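Local coordinates for putative lipoprotein (Campylobacter jejuni subsp. jejuni, PDB 2G5G), which binds two cofacial hemes within a dimer through tyrosine ligands and probably serves in bacterial heme uptake or transport, at residues A[160-165]-A[231-236]; A[166-171]-A[192-197]. All blocks are in the same frame, centred on the assembly; numbering follows the deposited sequence.

Contact 1: residues A[160-165]-A[231-236]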
ATOM      1  N   TYR A 160       8.183 -14.926  21.990  1.00 36.91           N
ATOM      2  CA  TYR A 160       7.727 -16.159  22.583  1.00 36.33           C
ATOM      3  C   TYR A 160       6.208 -16.130  22.643  1.00 34.40           C
ATOM      4  O   TYR A 160       5.553 -16.896  21.944  1.00 35.14           O
ATOM      5  CB  TYR A 160       8.368 -16.378  23.957  1.00 39.20           C
ATOM      6  CG  TYR A 160       7.881 -17.635  24.632  1.00 43.09           C
ATOM      7  CD1 TYR A 160       8.114 -18.894  24.058  1.00 46.61           C
ATOM      8  CD2 TYR A 160       7.169 -17.573  25.831  1.00 46.52           C
ATOM      9  CE1 TYR A 160       7.649 -20.064  24.672  1.00 47.72           C
ATOM     10  CE2 TYR A 160       6.706 -18.740  26.462  1.00 47.62           C
ATOM     11  CZ  TYR A 160       6.949 -19.978  25.874  1.00 46.37           C
ATOM     12  OH  TYR A 160       6.485 -21.128  26.480  1.00 46.04           O
ATOM     13  N   VAL A 161       5.619 -15.229  23.423  1.00 30.87           N
ATOM     14  CA  VAL A 161       4.148 -15.146  23.425  1.00 28.44           C
ATOM     15  C   VAL A 161       3.577 -14.187  22.390  1.00 26.89           C
ATOM     16  O   VAL A 161       2.398 -14.285  22.043  1.00 26.66           O
ATOM     17  CB  VAL A 161       3.555 -14.793  24.813  1.00 29.32           C
ATOM     18  CG1 VAL A 161       3.987 -15.850  25.879  1.00 28.66           C
ATOM     19  CG2 VAL A 161       3.931 -13.373  25.221  1.00 27.76           C
ATOM     20  N   SER A 162       4.383 -13.236  21.918  1.00 24.18           N
ATOM     21  CA  SER A 162       3.840 -12.198  21.052  1.00 23.73           C
ATOM     22  C   SER A 162       3.792 -12.575  19.571  1.00 24.19           C
ATOM     23  O   SER A 162       3.089 -11.928  18.808  1.00 25.04           O
ATOM     24  CB  SER A 162       4.606 -10.859  21.218  1.00 20.86           C
ATOM     25  OG  SER A 162       5.921 -10.980  20.728  1.00 22.85           O
ATOM     26  N   THR A 163       4.527 -13.606  19.181  1.00 25.44           N
ATOM     27  CA  THR A 163       4.684 -13.933  17.745  1.00 27.15           C
ATOM     28  C   THR A 163       4.180 -15.331  17.398  1.00 28.06           C
ATOM     29  O   THR A 163       4.565 -15.887  16.372  1.00 29.46           O
ATOM     30  CB  THR A 163       6.160 -13.849  17.321  1.00 25.54           C
ATOM     31  OG1 THR A 163       6.949 -14.588  18.256  1.00 27.26           O
ATOM     32  CG2 THR A 163       6.627 -12.400  17.320  1.00 29.25           C
ATOM     33  N   THR A 164       3.331 -15.899  18.252  1.00 29.27           N
ATOM     34  CA  THR A 164       2.809 -17.261  18.027  1.00 30.15           C
ATOM     35  C   THR A 164       1.973 -17.314  16.765  1.00 30.73           C
ATOM     36  O   THR A 164       1.428 -16.294  16.328  1.00 30.99           O
ATOM     37  CB  THR A 164       1.897 -17.739  19.178  1.00 29.17           C
ATOM     38  OG1 THR A 164       0.708 -16.950  19.202  1.00 30.02           O
ATOM     39  CG2 THR A 164       2.592 -17.658  20.518  1.00 29.10           C
ATOM     40  N   ASN A 165       1.829 -18.515  16.189  1.00 32.11           N
ATOM     41  CA  ASN A 165       0.976 -18.673  15.013  1.00 32.25           C
ATOM     42  C   ASN A 165      -0.439 -18.275  15.320  1.00 31.84           C
ATOM     43  O   ASN A 165      -1.128 -17.737  14.464  1.00 31.42           O
ATOM     44  CB  ASN A 165       1.007 -20.113  14.480  1.00 33.57           C
ATOM     45  CG  ASN A 165       2.388 -20.550  14.097  1.00 35.80           C
ATOM     46  OD1 ASN A 165       3.165 -19.771  13.542  1.00 41.47           O
ATOM     47  ND2 ASN A 165       2.720 -21.800  14.402  1.00 40.76           N
ATOM     48  N   PRO A 231       0.387  -5.669  24.826  1.00 18.69           N
ATOM     49  CA  PRO A 231       0.651  -6.420  26.089  1.00 18.52           C
ATOM     50  C   PRO A 231       1.492  -7.700  25.952  1.00 19.80           C
ATOM     51  O   PRO A 231       2.319  -7.988  26.830  1.00 19.38           O
ATOM     52  CB  PRO A 231      -0.755  -6.699  26.631  1.00 18.31           C
ATOM     53  CG  PRO A 231      -1.572  -5.517  26.148  1.00 17.38           C
ATOM     54  CD  PRO A 231      -1.043  -5.308  24.718  1.00 18.93           C
ATOM     55  N   LEU A 232       1.320  -8.444  24.849  1.00 19.98           N
ATOM     56  CA  LEU A 232       2.126  -9.633  24.599  1.00 20.83           C
ATOM     57  C   LEU A 232       3.603  -9.284  24.404  1.00 20.53           C
ATOM     58  O   LEU A 232       4.482 -10.016  24.848  1.00 20.37           O
ATOM     59  CB  LEU A 232       1.628 -10.366  23.346  1.00 21.66           C
ATOM     60  CG  LEU A 232       0.157 -10.790  23.323  1.00 25.03           C
ATOM     61  CD1 LEU A 232      -0.187 -11.390  21.943  1.00 26.28           C
ATOM     62  CD2 LEU A 232      -0.091 -11.795  24.457  1.00 27.81           C
ATOM     63  N   HIS A 233       3.856  -8.160  23.742  1.00 20.16           N
ATOM     64  CA  HIS A 233       5.223  -7.747  23.421  1.00 20.36           C
ATOM     65  C   HIS A 233       5.899  -7.224  24.669  1.00 20.18           C
ATOM     66  O   HIS A 233       7.076  -7.520  24.905  1.00 20.49           O
ATOM     67  CB  HIS A 233       5.247  -6.702  22.291  1.00 20.27           C
ATOM     68  CG  HIS A 233       4.685  -7.216  21.000  1.00 21.94           C
ATOM     69  ND1 HIS A 233       5.480  -7.649  19.962  1.00 23.37           N
ATOM     70  CD2 HIS A 233       3.405  -7.382  20.587  1.00 21.61           C
ATOM     71  CE1 HIS A 233       4.715  -8.063  18.965  1.00 22.58           C
ATOM     72  NE2 HIS A 233       3.452  -7.912  19.319  1.00 22.09           N
ATOM     73  N   ILE A 234       5.139  -6.507  25.509  1.00 19.68           N
ATOM     74  CA  ILE A 234       5.644  -6.099  26.844  1.00 20.23           C
ATOM     75  C   ILE A 234       6.118  -7.307  27.658  1.00 21.09           C
ATOM     76  O   ILE A 234       7.191  -7.286  28.262  1.00 22.09           O
ATOM     77  CB  ILE A 234       4.595  -5.253  27.626  1.00 19.75           C
ATOM     78  CG1 ILE A 234       4.367  -3.904  26.919  1.00 19.92           C
ATOM     79  CG2 ILE A 234       5.009  -5.052  29.136  1.00 18.40           C
ATOM     80  CD1 ILE A 234       3.195  -3.065  27.517  1.00 20.91           C
ATOM     81  N   GLN A 235       5.329  -8.383  27.664  1.00 22.36           N
ATOM     82  CA  GLN A 235       5.700  -9.627  28.349  1.00 23.32           C
ATOM     83  C   GLN A 235       7.001 -10.191  27.834  1.00 23.11           C
ATOM     84  O   GLN A 235       7.856 -10.600  28.631  1.00 22.60           O
ATOM     85  CB  GLN A 235       4.629 -10.717  28.151  1.00 22.42           C
ATOM     86  CG  GLN A 235       3.305 -10.420  28.827  1.00 25.78           C
ATOM     87  CD  GLN A 235       2.311 -11.568  28.656  1.00 27.62           C
ATOM     88  OE1 GLN A 235       1.188 -11.355  28.201  1.00 35.92           O
ATOM     89  NE2 GLN A 235       2.721 -12.790  29.028  1.00 28.03           N
ATOM     90  N   ASP A 236       7.134 -10.241  26.496  1.00 22.88           N
ATOM     91  CA  ASP A 236       8.353 -10.750  25.830  1.00 23.20           C
ATOM     92  C   ASP A 236       9.579  -9.890  26.126  1.00 23.57           C
ATOM     93  O   ASP A 236      10.703 -10.425  26.172  1.00 24.53           O
ATOM     94  CB  ASP A 236       8.165 -10.893  24.310  1.00 21.61           C
ATOM     95  CG  ASP A 236       7.396 -12.185  23.907  1.00 23.88           C
ATOM     96  OD1 ASP A 236       7.173 -13.073  24.759  1.00 23.78           O
ATOM     97  OD2 ASP A 236       7.023 -12.292  22.717  1.00 24.97           O
TER

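Contact 2: residues A[166-171]-A[192-197]. With HEM (protoporphyrin IX containing Fe), chain B.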
ATOM      1  N   GLU A 166      -0.862 -18.544  16.557  1.00 31.07           N
ATOM      2  CA  GLU A 166      -2.214 -18.249  17.000  1.00 32.07           C
ATOM      3  C   GLU A 166      -2.455 -16.739  16.956  1.00 29.85           C
ATOM      4  O   GLU A 166      -3.463 -16.280  16.449  1.00 29.67           O
ATOM      5  CB  GLU A 166      -2.409 -18.800  18.421  1.00 31.70           C
ATOM      6  CG  GLU A 166      -3.830 -18.768  18.971  1.00 36.46           C
ATOM      7  CD  GLU A 166      -3.927 -19.166  20.465  1.00 36.41           C
ATOM      8  OE1 GLU A 166      -2.962 -19.747  21.023  1.00 44.22           O
ATOM      9  OE2 GLU A 166      -4.986 -18.900  21.082  1.00 42.51           O
ATOM     10  N   VAL A 167      -1.528 -15.966  17.509  1.00 29.76           N
ATOM     11  CA  VAL A 167      -1.617 -14.493  17.427  1.00 27.79           C
ATOM     12  C   VAL A 167      -1.635 -13.986  15.973  1.00 27.59           C
ATOM     13  O   VAL A 167      -2.514 -13.182  15.587  1.00 27.03           O
ATOM     14  CB  VAL A 167      -0.467 -13.837  18.234  1.00 28.53           C
ATOM     15  CG1 VAL A 167      -0.389 -12.322  17.935  1.00 27.25           C
ATOM     16  CG2 VAL A 167      -0.681 -14.126  19.765  1.00 26.10           C
ATOM     17  N   LYS A 168      -0.669 -14.459  15.185  1.00 27.91           N
ATOM     18  CA  LYS A 168      -0.559 -14.089  13.762  1.00 29.88           C
ATOM     19  C   LYS A 168      -1.802 -14.414  12.959  1.00 29.90           C
ATOM     20  O   LYS A 168      -2.206 -13.627  12.119  1.00 29.48           O
ATOM     21  CB  LYS A 168       0.667 -14.722  13.110  1.00 28.59           C
ATOM     22  CG  LYS A 168       1.957 -14.065  13.495  1.00 31.40           C
ATOM     23  CD  LYS A 168       3.130 -14.833  12.939  1.00 35.26           C
ATOM     24  CE  LYS A 168       4.420 -14.071  13.197  1.00 36.00           C
ATOM     25  NZ  LYS A 168       5.565 -15.012  13.333  1.00 40.12           N
ATOM     26  N   LYS A 169      -2.406 -15.577  13.217  1.00 31.84           N
ATOM     27  CA  LYS A 169      -3.656 -15.961  12.516  1.00 32.20           C
ATOM     28  C   LYS A 169      -4.822 -15.079  12.937  1.00 32.10           C
ATOM     29  O   LYS A 169      -5.647 -14.694  12.108  1.00 32.09           O
ATOM     30  CB  LYS A 169      -4.003 -17.430  12.772  1.00 33.16           C
ATOM     31  CG  LYS A 169      -4.994 -17.994  11.753  1.00 35.53           C
ATOM     32  CD  LYS A 169      -6.417 -17.921  12.262  1.00 40.23           C
ATOM     33  CE  LYS A 169      -7.337 -18.929  11.515  1.00 41.16           C
ATOM     34  NZ  LYS A 169      -6.958 -19.091  10.072  1.00 42.68           N
ATOM     35  N   GLN A 170      -4.903 -14.744  14.227  1.00 31.44           N
ATOM     36  CA  GLN A 170      -5.956 -13.833  14.668  1.00 30.83           C
ATOM     37  C   GLN A 170      -5.794 -12.489  13.981  1.00 29.91           C
ATOM     38  O   GLN A 170      -6.777 -11.884  13.586  1.00 29.31           O
ATOM     39  CB  GLN A 170      -5.979 -13.639  16.189  1.00 30.89           C
ATOM     40  CG  GLN A 170      -6.452 -14.862  16.983  1.00 31.61           C
ATOM     41  CD  GLN A 170      -6.239 -14.681  18.487  1.00 31.67           C
ATOM     42  OE1 GLN A 170      -5.237 -15.130  19.042  1.00 34.07           O
ATOM     43  NE2 GLN A 170      -7.175 -14.009  19.139  1.00 32.02           N
ATOM     44  N   LEU A 171      -4.549 -12.019  13.872  1.00 30.19           N
ATOM     45  CA  LEU A 171      -4.261 -10.766  13.191  1.00 30.34           C
ATOM     46  C   LEU A 171      -4.584 -10.870  11.687  1.00 31.44           C
ATOM     47  O   LEU A 171      -5.114  -9.938  11.096  1.00 31.60           O
ATOM     48  CB  LEU A 171      -2.792 -10.370  13.405  1.00 29.47           C
ATOM     49  CG  LEU A 171      -2.468  -9.647  14.743  1.00 29.15           C
ATOM     50  CD1 LEU A 171      -0.976  -9.383  14.847  1.00 26.86           C
ATOM     51  CD2 LEU A 171      -3.251  -8.351  14.924  1.00 27.56           C
ATOM     52  N   LYS A 192       1.973  -9.683   4.903  1.00 37.96           N
ATOM     53  CA  LYS A 192       2.802  -8.491   5.007  1.00 36.94           C
ATOM     54  C   LYS A 192       2.190  -7.506   6.002  1.00 35.55           C
ATOM     55  O   LYS A 192       2.904  -6.899   6.798  1.00 35.23           O
ATOM     56  CB  LYS A 192       2.938  -7.795   3.646  1.00 36.74           C
ATOM     57  CG  LYS A 192       3.971  -8.372   2.704  1.00 38.52           C
ATOM     58  CD  LYS A 192       4.067  -7.477   1.480  1.00 40.73           C
ATOM     59  CE  LYS A 192       4.469  -8.250   0.213  1.00 42.89           C
ATOM     60  NZ  LYS A 192       4.276  -7.360  -0.988  1.00 43.05           N
ATOM     61  N   LEU A 193       0.876  -7.339   5.919  1.00 33.70           N
ATOM     62  CA  LEU A 193       0.140  -6.473   6.813  1.00 33.72           C
ATOM     63  C   LEU A 193       0.172  -7.003   8.261  1.00 33.04           C
ATOM     64  O   LEU A 193       0.266  -6.215   9.199  1.00 32.46           O
ATOM     65  CB  LEU A 193      -1.299  -6.273   6.327  1.00 33.30           C
ATOM     66  CG  LEU A 193      -1.507  -5.593   4.963  1.00 34.69           C
ATOM     67  CD1 LEU A 193      -2.995  -5.257   4.737  1.00 35.46           C
ATOM     68  CD2 LEU A 193      -0.645  -4.346   4.779  1.00 32.93           C
ATOM     69  N   VAL A 194       0.105  -8.325   8.418  1.00 32.56           N
ATOM     70  CA  VAL A 194       0.253  -8.960   9.740  1.00 32.73           C
ATOM     71  C   VAL A 194       1.623  -8.648  10.337  1.00 32.60           C
ATOM     72  O   VAL A 194       1.705  -8.226  11.496  1.00 32.58           O
ATOM     73  CB  VAL A 194       0.015 -10.491   9.710  1.00 32.97           C
ATOM     74  CG1 VAL A 194       0.372 -11.115  11.062  1.00 31.75           C
ATOM     75  CG2 VAL A 194      -1.427 -10.802   9.360  1.00 30.89           C
ATOM     76  N   GLU A 195       2.685  -8.829   9.546  1.00 32.30           N
ATOM     77  CA  GLU A 195       4.041  -8.541  10.007  1.00 32.94           C
ATOM     78  C   GLU A 195       4.239  -7.084  10.386  1.00 32.22           C
ATOM     79  O   GLU A 195       4.936  -6.798  11.375  1.00 31.31           O
ATOM     80  CB  GLU A 195       5.112  -9.010   9.018  1.00 33.41           C
ATOM     81  CG  GLU A 195       5.283 -10.543   9.021  1.00 37.14           C
ATOM     82  CD  GLU A 195       5.394 -11.137  10.435  0.80 39.45           C
ATOM     83  OE1 GLU A 195       4.532 -11.961  10.843  0.80 37.44           O
ATOM     84  OE2 GLU A 195       6.358 -10.767  11.143  0.80 41.98           O
ATOM     85  N   ILE A 196       3.606  -6.180   9.633  1.00 31.71           N
ATOM     86  CA  ILE A 196       3.634  -4.743   9.938  1.00 31.35           C
ATOM     87  C   ILE A 196       2.939  -4.412  11.257  1.00 31.54           C
ATOM     88  O   ILE A 196       3.448  -3.577  12.028  1.00 31.82           O
ATOM     89  CB  ILE A 196       3.032  -3.882   8.795  1.00 31.73           C
ATOM     90  CG1 ILE A 196       4.007  -3.826   7.609  1.00 30.77           C
ATOM     91  CG2 ILE A 196       2.758  -2.437   9.251  1.00 32.07           C
ATOM     92  CD1 ILE A 196       3.309  -3.498   6.314  1.00 31.93           C
ATOM     93  N   GLN A 197       1.776  -5.028  11.503  1.00 30.19           N
ATOM     94  CA  GLN A 197       1.078  -4.879  12.811  1.00 28.87           C
ATOM     95  C   GLN A 197       1.960  -5.363  13.952  1.00 27.69           C
ATOM     96  O   GLN A 197       2.101  -4.681  14.981  1.00 28.61           O
ATOM     97  CB  GLN A 197      -0.255  -5.627  12.812  1.00 28.81           C
ATOM     98  CG  GLN A 197      -1.129  -5.330  14.007  1.00 29.47           C
ATOM     99  CD  GLN A 197      -2.082  -4.174  13.821  1.00 28.79           C
ATOM    100  OE1 GLN A 197      -2.997  -3.961  14.640  1.00 30.71           O
ATOM    101  NE2 GLN A 197      -1.880  -3.403  12.776  1.00 31.48           N
TER
HETATM  102  CHA HEM B 605       1.145  -2.737  -4.084  1.00 50.73           C
HETATM  103  CHB HEM B 605       3.354  -0.491  -0.329  1.00 50.72           C
HETATM  104  CHC HEM B 605      -0.487  -1.222   2.534  1.00 48.93           C
HETATM  105  CHD HEM B 605      -2.759  -3.371  -1.209  1.00 49.58           C
HETATM  106  C1A HEM B 605       2.091  -2.082  -3.303  1.00 51.07           C
HETATM  107  C2A HEM B 605       3.442  -1.720  -3.716  1.00 52.83           C
HETATM  108  C3A HEM B 605       4.038  -1.104  -2.678  1.00 51.33           C
HETATM  109  C4A HEM B 605       3.098  -1.041  -1.577  1.00 50.74           C
HETATM  110  CMA HEM B 605       5.475  -0.540  -2.634  1.00 51.84           C
HETATM  111  CAA HEM B 605       4.062  -2.018  -5.109  1.00 53.79           C
HETATM  112  CBA HEM B 605       3.564  -1.011  -6.147  1.00 57.68           C
HETATM  113  CGA HEM B 605       3.569  -1.540  -7.582  1.00 58.75           C
HETATM  114  O1A HEM B 605       4.367  -2.470  -7.910  1.00 59.05           O
HETATM  115  O2A HEM B 605       2.765  -1.020  -8.411  1.00 57.46           O
HETATM  116  C1B HEM B 605       2.573  -0.578   0.809  1.00 49.90           C
HETATM  117  C2B HEM B 605       2.972  -0.271   2.177  1.00 49.71           C
HETATM  118  C3B HEM B 605       1.917  -0.472   2.978  1.00 49.32           C
HETATM  119  C4B HEM B 605       0.799  -0.908   2.143  1.00 48.68           C
HETATM  120  CMB HEM B 605       4.375   0.193   2.620  1.00 49.80           C
HETATM  121  CAB HEM B 605       1.911  -0.265   4.519  1.00 50.31           C
HETATM  122  CBB HEM B 605       0.777  -0.349   5.229  1.00 49.73           C
HETATM  123  C1C HEM B 605      -1.444  -1.847   1.759  1.00 48.53           C
HETATM  124  C2C HEM B 605      -2.783  -2.210   2.190  1.00 49.11           C
HETATM  125  C3C HEM B 605      -3.404  -2.794   1.155  1.00 49.14           C
HETATM  126  C4C HEM B 605      -2.483  -2.830   0.032  1.00 49.09           C
HETATM  127  CMC HEM B 605      -3.373  -1.948   3.595  1.00 48.99           C
HETATM  128  CAC HEM B 605      -4.849  -3.350   1.137  1.00 49.95           C
HETATM  129  CBC HEM B 605      -5.891  -2.581   1.475  1.00 50.86           C
HETATM  130  C1D HEM B 605      -1.965  -3.421  -2.339  1.00 49.31           C
HETATM  131  C2D HEM B 605      -2.357  -3.975  -3.618  1.00 49.81           C
HETATM  132  C3D HEM B 605      -1.139  -3.778  -4.532  1.00 51.18           C
HETATM  133  C4D HEM B 605      -0.135  -3.121  -3.707  1.00 49.81           C
HETATM  134  CMD HEM B 605      -3.714  -4.623  -3.976  1.00 49.85           C
HETATM  135  CAD HEM B 605      -1.021  -4.193  -6.019  1.00 52.75           C
HETATM  136  CBD HEM B 605      -0.631  -2.965  -6.841  1.00 57.43           C
HETATM  137  CGD HEM B 605      -1.644  -2.698  -7.929  1.00 60.88           C
HETATM  138  O1D HEM B 605      -2.441  -1.734  -7.781  1.00 63.31           O
HETATM  139  O2D HEM B 605      -1.654  -3.438  -8.951  1.00 61.06           O
HETATM  140  NA  HEM B 605       1.919  -1.658  -1.987  1.00 49.98           N
HETATM  141  NB  HEM B 605       1.242  -0.954   0.839  1.00 48.53           N
HETATM  142  NC  HEM B 605      -1.302  -2.236   0.431  1.00 48.41           N
HETATM  143  ND  HEM B 605      -0.668  -2.942  -2.443  1.00 48.77           N
HETATM  144 FE   HEM B 605       0.349  -2.109  -0.692  1.00 46.86          FE

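Contact 1: residues A[160-165]-A[231-236]
Ser162 lays its CB over the face of the His233 imidazole, 3.5 Å from CB to the ring centroid and only 5° off the ring normal, a CH-pi contact centred on the ring. With OG held between the backbone N and the carbonyl carbon (chi1 68°), the hydroxyl of Ser162, still over the ring near its ND1-CE1 side, donates to Asp236 OD2 at 2.6 Å, reaching it on the anti side and somewhat out of the carboxylate plane. The same oxygen takes two backbone amides, Ser162 N at 2.9 Å from Asp236 OD2 and Tyr160 N at 3.0 Å from OD2, which arrive from opposite faces of the carboxylate, Tyr160 N the steeper. Val161 N uses the syn lone pair of Asp236 OD1 at 3.0 Å in the straightest of the amide bonds, 165° at the hydrogen. One carboxylate at the end of helix 230-236 thus gathers three successive amides, a worked example of one acidic group binding consecutive amides of an irregular loop. Beside it, Val161 CG2 rests 3.4 Å from Leu232 O and also touches Gln235 CB, while Leu232 CB backs onto the CA and CB of Ser162. The buried polar ends of Ser162 and His233 have a second partner: Arg202 of helix 187-210 bonds both, through NH2 to Ser162 OG and NE to His233 ND1. Four donors divided between two carboxylate oxygens, with three on OD2, would be expected to stabilise the charged form of Asp236, to hold its carboxylate against rotation and to keep the three loop amides at the helix end.

Contact 2: residues A[166-171]-A[192-197]
Val194 fits its two methyls against one turn of helix 165-179, and this buried meeting with Leu171 is the close-packed half of the contact. Its CG1, anti to the backbone N (chi1 172°), lies 4.0 Å from Leu171 CB and 3.8 Å from Lys168 O, while Val194 CG2 sits 3.9 Å from Leu171 C. Leu171 sends CD2 obliquely across Gln197, 3.8 Å from its CG, so the aliphatic part of the glutamine extends the apolar seam. The helix segments approach to 9.6 Å between axes and cross at 116°, which confines this packing to a short patch. Phe172 and Ile175, farther along helix 165-179, also cover Val194.

The other side, partly open to solvent, is looser and more polar. Lys168 runs extended past Val194 at about a right angle, and Glu195, bent at chi2 (-48°), curls back so that OE1 comes to 3.2 Å from Lys168 CE. The charged ends, Lys168 NZ and Glu195 OE1, stay 4.1 Å apart, too far for a salt bridge; the ammonium also makes a weak hydrogen bond to Thr163 O.

Leu193 CD1 lies 3.5 Å from the heme methyl CMC. One side of helix 187-210 therefore packs on helix 165-179, mainly by dispersion, while Leu193 and Ile196 line the heme pocket; the Lys168-Glu195 attraction probably adds only a modest, solvent-weakened term.

How the contacts relate
Following the chain from the N terminus, helix 144-151 gives way to the loop holding 160-165, which runs directly into helix 165-179 and its segment 166-171. Contact 2 closes first, when helix 187-210 comes back across that helix 21 residues later. The chain then passes through strand 214-220 before helix 230-236 returns to the loop and closes contact 1, so contact 2 is nested inside the larger loop. The contacts lie about 12 Å apart, centre to centre, and touch directly: Val167 CG2 packs 3.5 Å from Leu232 CD1. Together they tie helix 165-179 and the heme-lining helix 187-210 to a short helix that packs against strand 243-248 of the central sheet.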